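Local atomic coordinates of putative acetyltransferase (Nocardia farcinica, PDB entry 3D9W), a protein that probably transfers acetyl groups to arylamines, as a bacterial member of the arylamine N-acetyltransferase family. Residues E15-R24 with L66-H75. Residues are numbered along the deposited sequence; the frame is centred on the assembly and turned at random.
Sequences ELDLDAYLAR and LATLQDKLVH
L73 O, the carbonyl oxygen in the last turn of helix 66-73, accepts a hydrogen bond from R24 NE at 3.0 Å; a water that accepts from R24 NH2 also lies 2.7 Å from L73 O and may donate to it. R24 NE approaches the oxygen almost straight in line with its carbonyl bond (165°), and the guanidinium meets the oxygen with its edge, giving the L73 carbonyl a side-chain donor from the other helix. With CG anti to the backbone N (chi1 -167°), R24 CG lies against V74, 3.7 Å from V74 O, and a bend at chi2 (-89°) then swings CD and NE toward L73 O.

At the other end of the contact a buried glutamine reads a loop backbone with both halves of its amide. Q70 NE2 gives a hydrogen to E15 O at 2.8 Å, the acceptor lying in the amide plane, while Q70 OE1 receives D17 N at 3.0 Å from above its carbonyl plane. A side-chain amide, carrying donor and acceptor together, can thus satisfy a backbone C=O and a backbone N-H two residues apart. This pairing ties the chain just ahead of helix 18-25 to the other helix; there D17 serves as N-cap, D17 OD1 accepting from A20 N.

Between these polar ends the packing is apolar. V74 CG1 rests 3.8 Å from A20 CB, which H75 CE1 also touches, and V74 CG2 meets the edge of the Y21 ring at CD1.

The contact thus fastens two helices of the N-terminal helical region to each other. Beneath them runs helix 82-95: L16 packs on L88 and A92, Y21 on F89 and A92, while the Y21 hydroxyl is hydrogen-bonded to H45 ND1 of helix 35-48.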
ATOM      1  N   GLU A  15     -13.342  -1.666 -16.359  1.00 27.46           N
ATOM      2  CA  GLU A  15     -12.420  -2.761 -16.644  1.00 27.11           C
ATOM      3  C   GLU A  15     -12.138  -3.717 -15.498  1.00 26.44           C
ATOM      4  O   GLU A  15     -11.370  -4.658 -15.669  1.00 26.66           O
ATOM      5  CB  GLU A  15     -11.086  -2.202 -17.125  1.00 29.69           C
ATOM      6  CG  GLU A  15     -11.204  -1.178 -18.233  1.00 32.93           C
ATOM      7  CD  GLU A  15      -9.875  -0.536 -18.542  1.00 34.80           C
ATOM      8  OE1 GLU A  15      -8.971  -1.248 -19.036  1.00 36.74           O
ATOM      9  OE2 GLU A  15      -9.731   0.680 -18.278  1.00 36.98           O
ATOM     10  N   LEU A  16     -12.745  -3.480 -14.339  1.00 26.42           N
ATOM     11  CA  LEU A  16     -12.526  -4.325 -13.155  1.00 25.29           C
ATOM     12  C   LEU A  16     -13.534  -5.456 -13.016  1.00 25.33           C
ATOM     13  O   LEU A  16     -14.730  -5.271 -13.234  1.00 26.04           O
ATOM     14  CB  LEU A  16     -12.582  -3.475 -11.880  1.00 22.22           C
ATOM     15  CG  LEU A  16     -12.500  -4.194 -10.528  1.00 21.62           C
ATOM     16  CD1 LEU A  16     -11.059  -4.552 -10.213  1.00 18.66           C
ATOM     17  CD2 LEU A  16     -13.064  -3.300  -9.437  1.00 20.36           C
ATOM     18  N   ASP A  17     -13.051  -6.638 -12.662  1.00 26.21           N
ATOM     19  CA  ASP A  17     -13.958  -7.757 -12.448  1.00 26.77           C
ATOM     20  C   ASP A  17     -14.298  -7.619 -10.973  1.00 26.73           C
ATOM     21  O   ASP A  17     -13.632  -8.196 -10.115  1.00 26.51           O
ATOM     22  CB  ASP A  17     -13.265  -9.093 -12.695  1.00 27.26           C
ATOM     23  CG  ASP A  17     -14.206 -10.271 -12.517  1.00 29.20           C
ATOM     24  OD1 ASP A  17     -15.116 -10.199 -11.651  1.00 28.48           O
ATOM     25  OD2 ASP A  17     -14.028 -11.278 -13.236  1.00 30.81           O
ATOM     26  N   LEU A  18     -15.329  -6.836 -10.685  1.00 26.30           N
ATOM     27  CA  LEU A  18     -15.716  -6.586  -9.312  1.00 25.81           C
ATOM     28  C   LEU A  18     -15.856  -7.849  -8.474  1.00 26.48           C
ATOM     29  O   LEU A  18     -15.390  -7.911  -7.328  1.00 27.11           O
ATOM     30  CB  LEU A  18     -17.024  -5.802  -9.260  1.00 23.67           C
ATOM     31  CG  LEU A  18     -17.352  -5.264  -7.861  1.00 23.02           C
ATOM     32  CD1 LEU A  18     -16.332  -4.194  -7.452  1.00 19.53           C
ATOM     33  CD2 LEU A  18     -18.749  -4.692  -7.855  1.00 22.84           C
ATOM     34  N   ASP A  19     -16.481  -8.866  -9.042  1.00 26.22           N
ATOM     35  CA  ASP A  19     -16.700 -10.100  -8.300  1.00 26.32           C
ATOM     36  C   ASP A  19     -15.439 -10.919  -8.047  1.00 24.31           C
ATOM     37  O   ASP A  19     -15.281 -11.512  -6.986  1.00 22.07           O
ATOM     38  CB  ASP A  19     -17.783 -10.897  -9.013  1.00 29.48           C
ATOM     39  CG  ASP A  19     -19.050 -10.070  -9.210  1.00 33.10           C
ATOM     40  OD1 ASP A  19     -19.787  -9.853  -8.216  1.00 31.51           O
ATOM     41  OD2 ASP A  19     -19.284  -9.607 -10.357  1.00 36.72           O
ATOM     42  N   ALA A  20     -14.533 -10.947  -9.009  1.00 22.54           N
ATOM     43  CA  ALA A  20     -13.298 -11.675  -8.795  1.00 22.51           C
ATOM     44  C   ALA A  20     -12.596 -10.989  -7.620  1.00 23.42           C
ATOM     45  O   ALA A  20     -12.197 -11.631  -6.650  1.00 24.16           O
ATOM     46  CB  ALA A  20     -12.427 -11.609 -10.041  1.00 22.44           C
ATOM     47  N   TYR A  21     -12.470  -9.670  -7.713  1.00 22.55           N
ATOM     48  CA  TYR A  21     -11.820  -8.871  -6.685  1.00 22.68           C
ATOM     49  C   TYR A  21     -12.427  -9.032  -5.289  1.00 23.41           C
ATOM     50  O   TYR A  21     -11.731  -9.413  -4.345  1.00 23.90           O
ATOM     51  CB  TYR A  21     -11.845  -7.387  -7.078  1.00 21.39           C
ATOM     52  CG  TYR A  21     -11.267  -6.483  -6.025  1.00 19.29           C
ATOM     53  CD1 TYR A  21      -9.887  -6.433  -5.792  1.00 18.79           C
ATOM     54  CD2 TYR A  21     -12.102  -5.726  -5.206  1.00 19.47           C
ATOM     55  CE1 TYR A  21      -9.355  -5.645  -4.757  1.00 15.71           C
ATOM     56  CE2 TYR A  21     -11.581  -4.940  -4.167  1.00 17.58           C
ATOM     57  CZ  TYR A  21     -10.214  -4.905  -3.950  1.00 15.33           C
ATOM     58  OH  TYR A  21      -9.733  -4.135  -2.925  1.00 12.92           O
ATOM     59  N   LEU A  22     -13.712  -8.725  -5.152  1.00 22.95           N
ATOM     60  CA  LEU A  22     -14.379  -8.825  -3.855  1.00 23.12           C
ATOM     61  C   LEU A  22     -14.256 -10.226  -3.258  1.00 23.44           C
ATOM     62  O   LEU A  22     -14.159 -10.392  -2.032  1.00 22.36           O
ATOM     63  CB  LEU A  22     -15.853  -8.428  -3.986  1.00 20.92           C
ATOM     64  CG  LEU A  22     -16.058  -6.979  -4.426  1.00 20.27           C
ATOM     65  CD1 LEU A  22     -17.544  -6.675  -4.501  1.00 19.92           C
ATOM     66  CD2 LEU A  22     -15.365  -6.043  -3.450  1.00 16.89           C
ATOM     67  N   ALA A  23     -14.245 -11.224  -4.137  1.00 22.50           N
ATOM     68  CA  ALA A  23     -14.120 -12.610  -3.718  1.00 22.50           C
ATOM     69  C   ALA A  23     -12.714 -12.848  -3.204  1.00 22.32           C
ATOM     70  O   ALA A  23     -12.506 -13.520  -2.202  1.00 22.80           O
ATOM     71  CB  ALA A  23     -14.400 -13.533  -4.885  1.00 21.92           C
ATOM     72  N   ARG A  24     -11.748 -12.271  -3.896  1.00 23.15           N
ATOM     73  CA  ARG A  24     -10.356 -12.437  -3.530  1.00 24.38           C
ATOM     74  C   ARG A  24      -9.979 -11.833  -2.178  1.00 24.85           C
ATOM     75  O   ARG A  24      -9.145 -12.392  -1.473  1.00 25.16           O
ATOM     76  CB  ARG A  24      -9.472 -11.857  -4.637  1.00 24.65           C
ATOM     77  CG  ARG A  24      -8.017 -12.246  -4.539  1.00 24.26           C
ATOM     78  CD  ARG A  24      -7.242 -11.263  -3.698  1.00 22.71           C
ATOM     79  NE  ARG A  24      -5.851 -11.672  -3.546  1.00 22.30           N
ATOM     80  CZ  ARG A  24      -5.413 -12.483  -2.593  1.00 21.36           C
ATOM     81  NH1 ARG A  24      -6.255 -12.977  -1.695  1.00 20.43           N
ATOM     82  NH2 ARG A  24      -4.127 -12.792  -2.539  1.00 22.25           N
ATOM     83  N   LEU A  66      -5.342  -2.126 -15.317  1.00 24.61           N
ATOM     84  CA  LEU A  66      -6.135  -3.086 -14.562  1.00 24.46           C
ATOM     85  C   LEU A  66      -5.964  -4.516 -15.045  1.00 23.45           C
ATOM     86  O   LEU A  66      -6.046  -5.456 -14.261  1.00 24.48           O
ATOM     87  CB  LEU A  66      -7.607  -2.687 -14.595  1.00 25.29           C
ATOM     88  CG  LEU A  66      -7.894  -1.508 -13.678  1.00 26.31           C
ATOM     89  CD1 LEU A  66      -9.290  -0.967 -13.915  1.00 26.46           C
ATOM     90  CD2 LEU A  66      -7.735  -1.986 -12.241  1.00 28.79           C
ATOM     91  N   ALA A  67      -5.726  -4.691 -16.333  1.00 23.13           N
ATOM     92  CA  ALA A  67      -5.538  -6.030 -16.858  1.00 24.31           C
ATOM     93  C   ALA A  67      -4.480  -6.738 -16.018  1.00 25.29           C
ATOM     94  O   ALA A  67      -4.768  -7.717 -15.336  1.00 27.32           O
ATOM     95  CB  ALA A  67      -5.098  -5.964 -18.300  1.00 25.34           C
ATOM     96  N   THR A  68      -3.257  -6.227 -16.051  1.00 25.80           N
ATOM     97  CA  THR A  68      -2.181  -6.835 -15.289  1.00 26.38           C
ATOM     98  C   THR A  68      -2.482  -6.880 -13.790  1.00 26.50           C
ATOM     99  O   THR A  68      -2.364  -7.933 -13.157  1.00 27.13           O
ATOM    100  CB  THR A  68      -0.866  -6.085 -15.498  1.00 25.92           C
ATOM    101  OG1 THR A  68      -0.695  -5.808 -16.893  1.00 26.33           O
ATOM    102  CG2 THR A  68       0.299  -6.939 -15.030  1.00 25.39           C
ATOM    103  N   LEU A  69      -2.874  -5.740 -13.225  1.00 26.13           N
ATOM    104  CA  LEU A  69      -3.181  -5.665 -11.801  1.00 25.51           C
ATOM    105  C   LEU A  69      -4.131  -6.765 -11.342  1.00 27.09           C
ATOM    106  O   LEU A  69      -4.031  -7.238 -10.211  1.00 29.42           O
ATOM    107  CB  LEU A  69      -3.790  -4.311 -11.443  1.00 23.89           C
ATOM    108  CG  LEU A  69      -2.942  -3.046 -11.546  1.00 22.30           C
ATOM    109  CD1 LEU A  69      -3.704  -1.917 -10.848  1.00 22.74           C
ATOM    110  CD2 LEU A  69      -1.583  -3.243 -10.886  1.00 20.82           C
ATOM    111  N   GLN A  70      -5.052  -7.171 -12.210  1.00 26.01           N
ATOM    112  CA  GLN A  70      -5.997  -8.215 -11.852  1.00 25.20           C
ATOM    113  C   GLN A  70      -5.432  -9.615 -12.015  1.00 24.63           C
ATOM    114  O   GLN A  70      -5.744 -10.500 -11.228  1.00 25.07           O
ATOM    115  CB  GLN A  70      -7.272  -8.086 -12.679  1.00 26.24           C
ATOM    116  CG  GLN A  70      -8.100  -6.873 -12.331  1.00 27.95           C
ATOM    117  CD  GLN A  70      -9.441  -6.863 -13.037  1.00 28.54           C
ATOM    118  OE1 GLN A  70     -10.291  -7.724 -12.803  1.00 29.42           O
ATOM    119  NE2 GLN A  70      -9.636  -5.888 -13.912  1.00 29.70           N
ATOM    120  N   ASP A  71      -4.610  -9.831 -13.033  1.00 24.65           N
ATOM    121  CA  ASP A  71      -4.045 -11.165 -13.236  1.00 27.61           C
ATOM    122  C   ASP A  71      -2.971 -11.478 -12.192  1.00 27.12           C
ATOM    123  O   ASP A  71      -2.713 -12.644 -11.877  1.00 27.47           O
ATOM    124  CB  ASP A  71      -3.448 -11.310 -14.654  1.00 29.22           C
ATOM    125  CG  ASP A  71      -4.523 -11.384 -15.756  1.00 31.53           C
ATOM    126  OD1 ASP A  71      -5.550 -12.086 -15.570  1.00 32.29           O
ATOM    127  OD2 ASP A  71      -4.334 -10.756 -16.822  1.00 31.07           O
ATOM    128  N   LYS A  72      -2.367 -10.422 -11.652  1.00 26.29           N
ATOM    129  CA  LYS A  72      -1.308 -10.534 -10.657  1.00 24.68           C
ATOM    130  C   LYS A  72      -1.827 -10.567  -9.214  1.00 25.26           C
ATOM    131  O   LYS A  72      -1.518 -11.487  -8.450  1.00 25.60           O
ATOM    132  CB  LYS A  72      -0.352  -9.358 -10.834  1.00 21.85           C
ATOM    133  CG  LYS A  72       0.885  -9.387  -9.965  1.00 20.39           C
ATOM    134  CD  LYS A  72       1.722  -8.151 -10.236  1.00 18.40           C
ATOM    135  CE  LYS A  72       3.066  -8.178  -9.545  1.00 15.54           C
ATOM    136  NZ  LYS A  72       3.847  -6.977  -9.932  1.00 14.66           N
ATOM    137  N   LEU A  73      -2.633  -9.569  -8.855  1.00 24.53           N
ATOM    138  CA  LEU A  73      -3.166  -9.452  -7.498  1.00 23.11           C
ATOM    139  C   LEU A  73      -4.449 -10.203  -7.175  1.00 23.84           C
ATOM    140  O   LEU A  73      -4.716 -10.484  -6.006  1.00 23.99           O
ATOM    141  CB  LEU A  73      -3.361  -7.976  -7.155  1.00 21.07           C
ATOM    142  CG  LEU A  73      -2.164  -7.075  -7.445  1.00 19.03           C
ATOM    143  CD1 LEU A  73      -2.395  -5.730  -6.801  1.00 17.85           C
ATOM    144  CD2 LEU A  73      -0.899  -7.707  -6.911  1.00 18.19           C
ATOM    145  N   VAL A  74      -5.246 -10.524  -8.192  1.00 24.17           N
ATOM    146  CA  VAL A  74      -6.504 -11.236  -7.967  1.00 23.28           C
ATOM    147  C   VAL A  74      -6.473 -12.682  -8.447  1.00 23.05           C
ATOM    148  O   VAL A  74      -7.146 -13.536  -7.874  1.00 23.71           O
ATOM    149  CB  VAL A  74      -7.705 -10.510  -8.655  1.00 23.78           C
ATOM    150  CG1 VAL A  74      -8.981 -11.331  -8.494  1.00 20.37           C
ATOM    151  CG2 VAL A  74      -7.900  -9.124  -8.051  1.00 21.17           C
ATOM    152  N   HIS A  75      -5.691 -12.970  -9.482  1.00 22.57           N
ATOM    153  CA  HIS A  75      -5.643 -14.333 -10.009  1.00 23.15           C
ATOM    154  C   HIS A  75      -4.327 -15.066  -9.842  1.00 22.33           C
ATOM    155  O   HIS A  75      -4.128 -16.113 -10.452  1.00 23.64           O
ATOM    156  CB  HIS A  75      -6.010 -14.329 -11.489  1.00 24.17           C
ATOM    157  CG  HIS A  75      -7.325 -13.693 -11.768  1.00 25.53           C
ATOM    158  ND1 HIS A  75      -8.504 -14.178 -11.249  1.00 26.23           N
ATOM    159  CD2 HIS A  75      -7.647 -12.580 -12.465  1.00 26.69           C
ATOM    160  CE1 HIS A  75      -9.499 -13.387 -11.613  1.00 27.71           C
ATOM    161  NE2 HIS A  75      -9.005 -12.410 -12.351  1.00 27.41           N
TER
HETATM  162  O   HOH W   1      -7.653  -3.270 -18.526  1.00 20.49           O
HETATM  163  O   HOH W   2      -2.812 -11.860  -4.777  1.00 38.71           O